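PDB 6L1O: aminotransferase, which transfers amino groups with the help of pyridoxal 5'-phosphate, as part of the pathway that makes the dipeptide antibiotic bacilysin. Local coordinates for residues 106-109 with 110-114; 329-332 with 333-336; 4-7 with 8-11. All coordinates share one frame; numbering follows the deposited sequence.

Overall arrangement
Along the chain the order is interaction 3, interaction 1, interaction 2, and each is a local contact between residues a few positions apart. Interaction 3 lies at the short helix 7-10 and the residues leading into it; interaction 1 lies on helix 103-114, beside the mixed sheet and close to the cofactor. Within one chain their centres are about 19 Å apart and their nearest atoms about 6 Å, without touching; across the dimer, Ser6 of one chain bonds to Gln112 near the end of helix 103-114 of the other. Interaction 2, between strand 325-329 and helix 337-348, stands apart, its centre about 37 Å from either of the others.

Interaction 1 (106-109 with 110-114); sequences GLYV and LTQCL
One face of the Tyr108 phenol carries the aliphatic part of Gln112, one helical turn further on. Gln112 CG sits over the ring, displaced toward the rim, in a CH-pi contact with CG 3.8 Å from the Tyr108 ring centroid; the nearest ring atom is CZ. Tyr108 has its CG opposite the backbone N (chi1 169°), which lays the ring along the helix toward Gln112. The glutamine chain is bent rather than extended, and the ring and amide planes are 25° apart. The two polar ends look elsewhere: Tyr108 OH is hydrogen-bonded to Tyr108 OH of the second subunit, and Gln112 NE2 reaches Met137 O in a weak hydrogen bond.

The backbone is plain alpha-helix, with Gln112 N bonded to Tyr108 O at 3.0 Å and Cys113 N to Val109 O at 2.9 Å. This is helix 103-114 of the fold type I of class-I PLP-dependent aminotransferases, whose N-terminal end supplies the cofactor-binding Gly103 and Lys104; Leu107 still lies close to the cofactor and to Tyr128. Strands 168-174 and 202-206 cover one flank of the helix, where Leu107 and Thr111 meet Phe172 and Leu110 meets Ile204.

Thr111 turns its hydroxyl back against the helix. With OG1 placed between the backbone N and the carbonyl carbon (chi1 59°), it lies 3.0 Å from Leu107 O and 2.9 Å from Tyr108 O, two carbonyls that compete for its single proton. Leu107 O also takes the amide of Thr111, with Thr111 N 3.2 Å from Leu107 O. A turn along from Val109, Cys113 SG comes within 4.2 Å of Val109 CG1, and Cys113 also packs on Ile9 of the second subunit.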
ATOM      1  N   GLY B 106      -3.450   3.230  -6.154  1.00 11.84           N
ATOM      2  CA  GLY B 106      -4.557   2.912  -7.009  1.00 14.07           C
ATOM      3  C   GLY B 106      -4.168   2.731  -8.468  1.00 16.87           C
ATOM      4  O   GLY B 106      -4.633   1.800  -9.123  1.00 15.79           O
ATOM      5  N   LEU B 107      -3.315   3.607  -8.972  1.00 15.65           N
ATOM      6  CA  LEU B 107      -2.833   3.481 -10.349  1.00 15.59           C
ATOM      7  C   LEU B 107      -2.019   2.221 -10.549  1.00 14.08           C
ATOM      8  O   LEU B 107      -2.084   1.584 -11.625  1.00 17.62           O
ATOM      9  CB  LEU B 107      -1.987   4.688 -10.777  1.00 17.46           C
ATOM     10  CG  LEU B 107      -2.664   6.052 -10.850  1.00 16.74           C
ATOM     11  CD1 LEU B 107      -1.543   7.094 -10.906  1.00 18.82           C
ATOM     12  CD2 LEU B 107      -3.535   6.120 -12.061  1.00 19.05           C
ATOM     13  N   TYR B 108      -1.247   1.823  -9.561  1.00 14.65           N
ATOM     14  CA  TYR B 108      -0.463   0.589  -9.667  1.00 16.12           C
ATOM     15  C   TYR B 108      -1.399  -0.633  -9.693  1.00 17.34           C
ATOM     16  O   TYR B 108      -1.269  -1.502 -10.551  1.00 17.70           O
ATOM     17  CB  TYR B 108       0.544   0.464  -8.532  1.00 15.53           C
ATOM     18  CG  TYR B 108       1.173  -0.889  -8.452  1.00 17.01           C
ATOM     19  CD1 TYR B 108       2.209  -1.234  -9.325  1.00 17.79           C
ATOM     20  CD2 TYR B 108       0.773  -1.831  -7.492  1.00 17.73           C
ATOM     21  CE1 TYR B 108       2.798  -2.470  -9.291  1.00 19.74           C
ATOM     22  CE2 TYR B 108       1.383  -3.112  -7.445  1.00 19.55           C
ATOM     23  CZ  TYR B 108       2.404  -3.400  -8.352  1.00 19.82           C
ATOM     24  OH  TYR B 108       3.015  -4.599  -8.356  1.00 23.43           O
ATOM     25  N   VAL B 109      -2.321  -0.676  -8.749  1.00 16.25           N
ATOM     26  CA  VAL B 109      -3.279  -1.827  -8.636  1.00 16.66           C
ATOM     27  C   VAL B 109      -4.122  -1.930  -9.907  1.00 16.46           C
ATOM     28  O   VAL B 109      -4.313  -3.013 -10.445  1.00 16.36           O
ATOM     29  CB  VAL B 109      -4.140  -1.695  -7.383  1.00 16.12           C
ATOM     30  CG1 VAL B 109      -5.257  -2.753  -7.329  1.00 16.68           C
ATOM     31  CG2 VAL B 109      -3.276  -1.739  -6.137  1.00 15.14           C
ATOM     32  N   LEU B 110      -4.593  -0.789 -10.411  1.00 18.50           N
ATOM     33  CA  LEU B 110      -5.473  -0.779 -11.541  1.00 17.67           C
ATOM     34  C   LEU B 110      -4.765  -1.285 -12.768  1.00 19.11           C
ATOM     35  O   LEU B 110      -5.316  -2.129 -13.474  1.00 23.16           O
ATOM     36  CB  LEU B 110      -6.092   0.596 -11.780  1.00 17.99           C
ATOM     37  CG  LEU B 110      -7.222   1.017 -10.828  1.00 19.17           C
ATOM     38  CD1 LEU B 110      -7.483   2.526 -10.914  1.00 18.08           C
ATOM     39  CD2 LEU B 110      -8.475   0.262 -11.116  1.00 18.58           C
ATOM     40  N   THR B 111      -3.531  -0.866 -12.986  1.00 18.37           N
ATOM     41  CA  THR B 111      -2.746  -1.392 -14.115  1.00 20.88           C
ATOM     42  C   THR B 111      -2.364  -2.844 -14.011  1.00 21.06           C
ATOM     43  O   THR B 111      -2.341  -3.559 -15.017  1.00 23.44           O
ATOM     44  CB  THR B 111      -1.512  -0.527 -14.401  1.00 20.81           C
ATOM     45  OG1 THR B 111      -0.666  -0.465 -13.238  1.00 23.37           O
ATOM     46  CG2 THR B 111      -1.938   0.868 -14.785  1.00 21.09           C
ATOM     47  N   GLN B 112      -2.045  -3.315 -12.810  1.00 18.42           N
ATOM     48  CA  GLN B 112      -1.803  -4.727 -12.607  1.00 18.82           C
ATOM     49  C   GLN B 112      -3.044  -5.572 -12.877  1.00 19.29           C
ATOM     50  O   GLN B 112      -2.942  -6.714 -13.391  1.00 18.78           O
ATOM     51  CB  GLN B 112      -1.258  -5.015 -11.190  1.00 19.49           C
ATOM     52  CG  GLN B 112       0.152  -4.471 -10.957  1.00 22.17           C
ATOM     53  CD  GLN B 112       1.202  -5.371 -11.616  1.00 25.41           C
ATOM     54  OE1 GLN B 112       1.100  -6.603 -11.539  1.00 27.94           O
ATOM     55  NE2 GLN B 112       2.202  -4.780 -12.214  1.00 23.86           N
ATOM     56  N   CYS B 113      -4.207  -5.043 -12.541  1.00 19.24           N
ATOM     57  CA  CYS B 113      -5.491  -5.724 -12.788  1.00 19.99           C
ATOM     58  C   CYS B 113      -5.970  -5.735 -14.239  1.00 20.60           C
ATOM     59  O   CYS B 113      -6.739  -6.621 -14.624  1.00 21.28           O
ATOM     60  CB  CYS B 113      -6.602  -5.115 -11.971  1.00 20.68           C
ATOM     61  SG  CYS B 113      -6.467  -5.454 -10.249  1.00 22.30           S
ATOM     62  N   LEU B 114      -5.535  -4.760 -15.024  1.00 18.85           N
ATOM     63  CA  LEU B 114      -6.128  -4.547 -16.338  1.00 22.95           C
ATOM     64  C   LEU B 114      -5.180  -4.681 -17.521  1.00 25.24           C
ATOM     65  O   LEU B 114      -5.642  -4.620 -18.646  1.00 27.20           O
ATOM     66  CB  LEU B 114      -6.837  -3.183 -16.359  1.00 22.36           C
ATOM     67  CG  LEU B 114      -7.942  -2.980 -15.302  1.00 21.32           C
ATOM     68  CD1 LEU B 114      -8.542  -1.594 -15.348  1.00 22.93           C
ATOM     69  CD2 LEU B 114      -9.099  -3.962 -15.520  1.00 24.16           C
TER

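Interaction 2 (329-332 with 333-336); sequences EIPN and TFET
Ile330 opens the contact by sending its CD1 across to the backbone of Thr336, where the methyl lies 3.5 Å from Thr336 C. Its CG1 is tucked between the backbone N and the carbonyl carbon (chi1 73°), and from there the chain extends straight to CD1, which also comes within 4.1 Å of Phe334 CB. Phe340 of the following helix and Val366 of the neighbouring strand pack on the same side chain.

Pro331 comes next and meets Phe334 in two ways. Its ring lies alongside the aromatic side chain, both pointing the same way, with Pro331 CB, CG and CD all near the CD2 corner; Pro331 CB is 3.9 Å from Phe334 CD2. Its carbonyl accepts the amide of Phe334, with Phe334 N 2.9 Å from Pro331 O, nearly straight at the hydrogen (166°) although the donor stands 40° out of the carbonyl plane. The same oxygen lies in the plane of the Phe334 ring, at its edge. These four residues, Pro331 to Phe334, form a type I beta turn in the connection from strand 325-329 to helix 337-348, away from the cofactor and substrate pockets.

Asn332 and Thr333 occupy the two exposed corner positions of the turn. Thr333 OG1 leans back over the proline, 3.9 Å from Pro331 CB. Beyond the turn, the Phe334 ring makes edge-to-face contacts with Phe340 and Tyr343, and Phe334 O accepts from Arg364 NH1. Thr336 then takes the N-cap position of helix 337-348, its OG1 reaching Gln339 N in a weak hydrogen bond.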
ATOM      1  N   GLU B 329       4.446  29.240 -21.009  1.00 22.11           N
ATOM      2  CA  GLU B 329       5.429  29.106 -22.092  1.00 22.30           C
ATOM      3  C   GLU B 329       6.786  29.635 -21.663  1.00 22.89           C
ATOM      4  O   GLU B 329       6.870  30.637 -20.938  1.00 23.23           O
ATOM      5  CB  GLU B 329       4.950  29.838 -23.337  1.00 23.88           C
ATOM      6  CG  GLU B 329       3.872  29.107 -24.105  1.00 33.15           C
ATOM      7  CD  GLU B 329       3.587  29.780 -25.473  1.00 40.07           C
ATOM      8  OE1 GLU B 329       4.433  29.672 -26.400  1.00 50.35           O
ATOM      9  OE2 GLU B 329       2.528  30.395 -25.613  1.00 43.07           O
ATOM     10  N   ILE B 330       7.854  28.955 -22.065  1.00 20.43           N
ATOM     11  CA  ILE B 330       9.209  29.403 -21.751  1.00 21.31           C
ATOM     12  C   ILE B 330       9.638  30.489 -22.798  1.00 23.89           C
ATOM     13  O   ILE B 330       8.990  30.609 -23.823  1.00 23.76           O
ATOM     14  CB  ILE B 330      10.201  28.270 -21.721  1.00 23.40           C
ATOM     15  CG1 ILE B 330      10.493  27.766 -23.155  1.00 23.64           C
ATOM     16  CG2 ILE B 330       9.685  27.139 -20.846  1.00 20.30           C
ATOM     17  CD1 ILE B 330      11.490  26.615 -23.168  1.00 24.96           C
ATOM     18  N   PRO B 331      10.635  31.323 -22.479  1.00 24.77           N
ATOM     19  CA  PRO B 331      11.066  32.340 -23.447  1.00 27.78           C
ATOM     20  C   PRO B 331      11.666  31.695 -24.687  1.00 32.18           C
ATOM     21  O   PRO B 331      12.380  30.729 -24.589  1.00 29.48           O
ATOM     22  CB  PRO B 331      12.139  33.116 -22.700  1.00 26.21           C
ATOM     23  CG  PRO B 331      11.867  32.857 -21.240  1.00 27.22           C
ATOM     24  CD  PRO B 331      11.383  31.452 -21.207  1.00 25.81           C
ATOM     25  N   ASN B 332      11.381  32.237 -25.852  1.00 41.18           N
ATOM     26  CA  ASN B 332      11.850  31.571 -27.097  1.00 46.63           C
ATOM     27  C   ASN B 332      13.364  31.612 -27.295  1.00 42.18           C
ATOM     28  O   ASN B 332      13.876  31.011 -28.220  1.00 44.23           O
ATOM     29  CB  ASN B 332      11.101  32.061 -28.324  1.00 45.99           C
ATOM     30  CG  ASN B 332      10.878  33.527 -28.297  1.00 48.16           C
ATOM     31  OD1 ASN B 332      11.836  34.303 -28.182  1.00 58.52           O
ATOM     32  ND2 ASN B 332       9.626  33.937 -28.366  1.00 50.97           N
ATOM     33  N   THR B 333      14.077  32.283 -26.389  1.00 40.58           N
ATOM     34  CA  THR B 333      15.523  32.253 -26.364  1.00 37.78           C
ATOM     35  C   THR B 333      16.076  30.986 -25.714  1.00 38.53           C
ATOM     36  O   THR B 333      17.297  30.745 -25.729  1.00 39.27           O
ATOM     37  CB  THR B 333      16.087  33.514 -25.664  1.00 42.48           C
ATOM     38  OG1 THR B 333      15.680  33.562 -24.284  1.00 38.67           O
ATOM     39  CG2 THR B 333      15.618  34.768 -26.388  1.00 40.04           C
ATOM     40  N   PHE B 334      15.188  30.186 -25.108  1.00 36.13           N
ATOM     41  CA  PHE B 334      15.548  28.886 -24.564  1.00 29.96           C
ATOM     42  C   PHE B 334      14.966  27.827 -25.495  1.00 29.57           C
ATOM     43  O   PHE B 334      13.816  27.943 -25.987  1.00 32.76           O
ATOM     44  CB  PHE B 334      14.967  28.693 -23.136  1.00 30.27           C
ATOM     45  CG  PHE B 334      15.596  29.574 -22.112  1.00 28.58           C
ATOM     46  CD1 PHE B 334      16.578  29.100 -21.299  1.00 26.05           C
ATOM     47  CD2 PHE B 334      15.206  30.894 -21.992  1.00 31.38           C
ATOM     48  CE1 PHE B 334      17.190  29.916 -20.369  1.00 31.56           C
ATOM     49  CE2 PHE B 334      15.812  31.730 -21.054  1.00 32.21           C
ATOM     50  CZ  PHE B 334      16.804  31.239 -20.245  1.00 28.85           C
ATOM     51  N   GLU B 335      15.733  26.784 -25.723  1.00 30.13           N
ATOM     52  CA  GLU B 335      15.265  25.703 -26.606  1.00 31.95           C
ATOM     53  C   GLU B 335      14.334  24.683 -25.906  1.00 30.39           C
ATOM     54  O   GLU B 335      13.343  24.262 -26.505  1.00 29.66           O
ATOM     55  CB  GLU B 335      16.470  24.993 -27.224  1.00 33.67           C
ATOM     56  CG  GLU B 335      17.166  25.833 -28.321  1.00 32.13           C
ATOM     57  CD  GLU B 335      16.345  25.946 -29.606  1.00 35.49           C
ATOM     58  OE1 GLU B 335      15.234  25.344 -29.713  1.00 34.40           O
ATOM     59  OE2 GLU B 335      16.814  26.637 -30.535  1.00 33.99           O
ATOM     60  N   THR B 336      14.656  24.295 -24.676  1.00 26.96           N
ATOM     61  CA  THR B 336      13.833  23.351 -23.942  1.00 26.69           C
ATOM     62  C   THR B 336      13.505  23.790 -22.529  1.00 24.92           C
ATOM     63  O   THR B 336      14.170  24.626 -21.975  1.00 28.12           O
ATOM     64  CB  THR B 336      14.459  21.971 -23.810  1.00 28.42           C
ATOM     65  OG1 THR B 336      15.544  22.039 -22.878  1.00 32.20           O
ATOM     66  CG2 THR B 336      14.892  21.418 -25.181  1.00 30.89           C
TER

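Interaction 3 (4-7 with 8-11)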
ATOM      1  N   THR B   4      20.676  -9.769  -6.195  1.00 32.54           N
ATOM      2  CA  THR B   4      20.092  -9.637  -7.505  1.00 35.08           C
ATOM      3  C   THR B   4      18.607  -9.104  -7.493  1.00 34.44           C
ATOM      4  O   THR B   4      17.664  -9.884  -7.403  1.00 31.87           O
ATOM      5  CB  THR B   4      20.151 -11.002  -8.227  1.00 40.49           C
ATOM      6  OG1 THR B   4      21.513 -11.482  -8.226  1.00 36.63           O
ATOM      7  CG2 THR B   4      19.640 -10.869  -9.672  1.00 39.16           C
ATOM      8  N   PRO B   5      18.419  -7.780  -7.608  1.00 29.69           N
ATOM      9  CA  PRO B   5      17.069  -7.253  -7.843  1.00 30.73           C
ATOM     10  C   PRO B   5      16.379  -7.897  -9.049  1.00 33.18           C
ATOM     11  O   PRO B   5      17.032  -8.307 -10.002  1.00 28.17           O
ATOM     12  CB  PRO B   5      17.303  -5.749  -8.081  1.00 29.72           C
ATOM     13  CG  PRO B   5      18.608  -5.464  -7.461  1.00 27.71           C
ATOM     14  CD  PRO B   5      19.434  -6.711  -7.552  1.00 29.39           C
ATOM     15  N   SER B   6      15.060  -7.987  -9.005  1.00 27.09           N
ATOM     16  CA  SER B   6      14.299  -8.506 -10.119  1.00 29.07           C
ATOM     17  C   SER B   6      14.315  -7.548 -11.336  1.00 25.94           C
ATOM     18  O   SER B   6      14.755  -6.403 -11.256  1.00 28.14           O
ATOM     19  CB  SER B   6      12.843  -8.728  -9.686  1.00 26.63           C
ATOM     20  OG  SER B   6      12.194  -7.476  -9.582  1.00 24.44           O
ATOM     21  N   ASP B   7      13.854  -8.063 -12.448  1.00 27.70           N
ATOM     22  CA  ASP B   7      13.770  -7.323 -13.702  1.00 29.17           C
ATOM     23  C   ASP B   7      12.814  -6.121 -13.636  1.00 29.99           C
ATOM     24  O   ASP B   7      13.104  -5.091 -14.207  1.00 28.40           O
ATOM     25  CB  ASP B   7      13.380  -8.272 -14.831  1.00 29.32           C
ATOM     26  CG  ASP B   7      14.523  -9.218 -15.232  1.00 34.45           C
ATOM     27  OD1 ASP B   7      15.675  -9.080 -14.709  1.00 30.98           O
ATOM     28  OD2 ASP B   7      14.249 -10.140 -16.061  1.00 41.54           O
ATOM     29  N   VAL B   8      11.714  -6.256 -12.894  1.00 27.62           N
ATOM     30  CA  VAL B   8      10.806  -5.156 -12.623  1.00 27.02           C
ATOM     31  C   VAL B   8      11.548  -4.008 -11.973  1.00 26.70           C
ATOM     32  O   VAL B   8      11.335  -2.829 -12.344  1.00 38.30           O
ATOM     33  CB  VAL B   8       9.608  -5.628 -11.740  1.00 31.32           C
ATOM     34  CG1 VAL B   8       8.968  -4.500 -10.934  1.00 32.86           C
ATOM     35  CG2 VAL B   8       8.551  -6.286 -12.617  1.00 34.15           C
ATOM     36  N   ILE B   9      12.425  -4.298 -11.034  1.00 25.41           N
ATOM     37  CA  ILE B   9      13.238  -3.255 -10.413  1.00 27.58           C
ATOM     38  C   ILE B   9      14.253  -2.635 -11.432  1.00 29.28           C
ATOM     39  O   ILE B   9      14.451  -1.413 -11.485  1.00 27.36           O
ATOM     40  CB  ILE B   9      14.006  -3.792  -9.187  1.00 28.67           C
ATOM     41  CG1 ILE B   9      13.025  -4.290  -8.105  1.00 30.13           C
ATOM     42  CG2 ILE B   9      14.883  -2.719  -8.583  1.00 30.98           C
ATOM     43  CD1 ILE B   9      11.975  -3.287  -7.652  1.00 27.79           C
ATOM     44  N   LYS B  10      14.912  -3.483 -12.192  1.00 28.11           N
ATOM     45  CA  LYS B  10      15.933  -3.026 -13.132  1.00 30.50           C
ATOM     46  C   LYS B  10      15.348  -2.115 -14.228  1.00 30.08           C
ATOM     47  O   LYS B  10      16.029  -1.202 -14.715  1.00 32.03           O
ATOM     48  CB  LYS B  10      16.628  -4.212 -13.800  1.00 31.86           C
ATOM     49  CG  LYS B  10      17.550  -4.997 -12.916  1.00 31.72           C
ATOM     50  CD  LYS B  10      18.225  -6.102 -13.759  1.00 32.76           C
ATOM     51  CE  LYS B  10      18.929  -7.120 -12.886  1.00 35.58           C
ATOM     52  NZ  LYS B  10      19.722  -6.467 -11.790  1.00 39.16           N
ATOM     53  N   THR B  11      14.116  -2.392 -14.628  1.00 28.75           N
ATOM     54  CA  THR B  11      13.449  -1.638 -15.696  1.00 29.29           C
ATOM     55  C   THR B  11      12.623  -0.463 -15.175  1.00 30.28           C
ATOM     56  O   THR B  11      11.990   0.194 -15.952  1.00 33.33           O
ATOM     57  CB  THR B  11      12.497  -2.530 -16.519  1.00 31.81           C
ATOM     58  OG1 THR B  11      11.442  -3.023 -15.697  1.00 33.01           O
ATOM     59  CG2 THR B  11      13.221  -3.723 -17.151  1.00 32.29           C
TER
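Pro5 and Ile9 meet at the start of the short helix 7-10, for which Ser6 holds the N-cap position. The proline offers CB, and Ile9 answers with its CG2 branch, 3.9 Å from Pro5 CB. The first torsion of Ile9 (chi1 -62°) points CG2 at Pro5 and CG1 at Ser6, where CG1 comes within 3.6 Å of Ser6 OG. That hydroxyl sits between its own backbone N and carbonyl carbon (chi1 74°), near the first turn, and its hydrogen bond goes to Gln112 O of the second subunit. Asp7 N is hydrogen-bonded to Asn116 OD1 of the second subunit, and Pro5 packs on Ala260 of the same partner chain, which adds an apolar contact to the polar ones.

Lys10 folds back along the outside of the turn. Its chain, extended through chi2 and chi3, carries CE to 3.7 Å from Pro5 O, and the bend at chi4 (-44°) turns NZ in toward the same carbonyl, with Lys10 NZ also 3.7 Å from Pro5 O. On the way the side chain crosses that of Asp7, Lys10 CD passing near Asp7 OD1. The charged atoms stay further apart, Lys10 NZ lying 5.6 Å from Asp7 OD1, a separation at which only a modest electrostatic attraction would be expected.

The backbone is tied by Lys10 N to Ser6 O at 3.1 Å. At the far end, Asp7 O is gripped twice by Thr11: Thr11 N lies 2.9 Å from Asp7 O, and Thr11 OG1 approaches the opposite face of that carbonyl, 3.0 Å from Asp7 O.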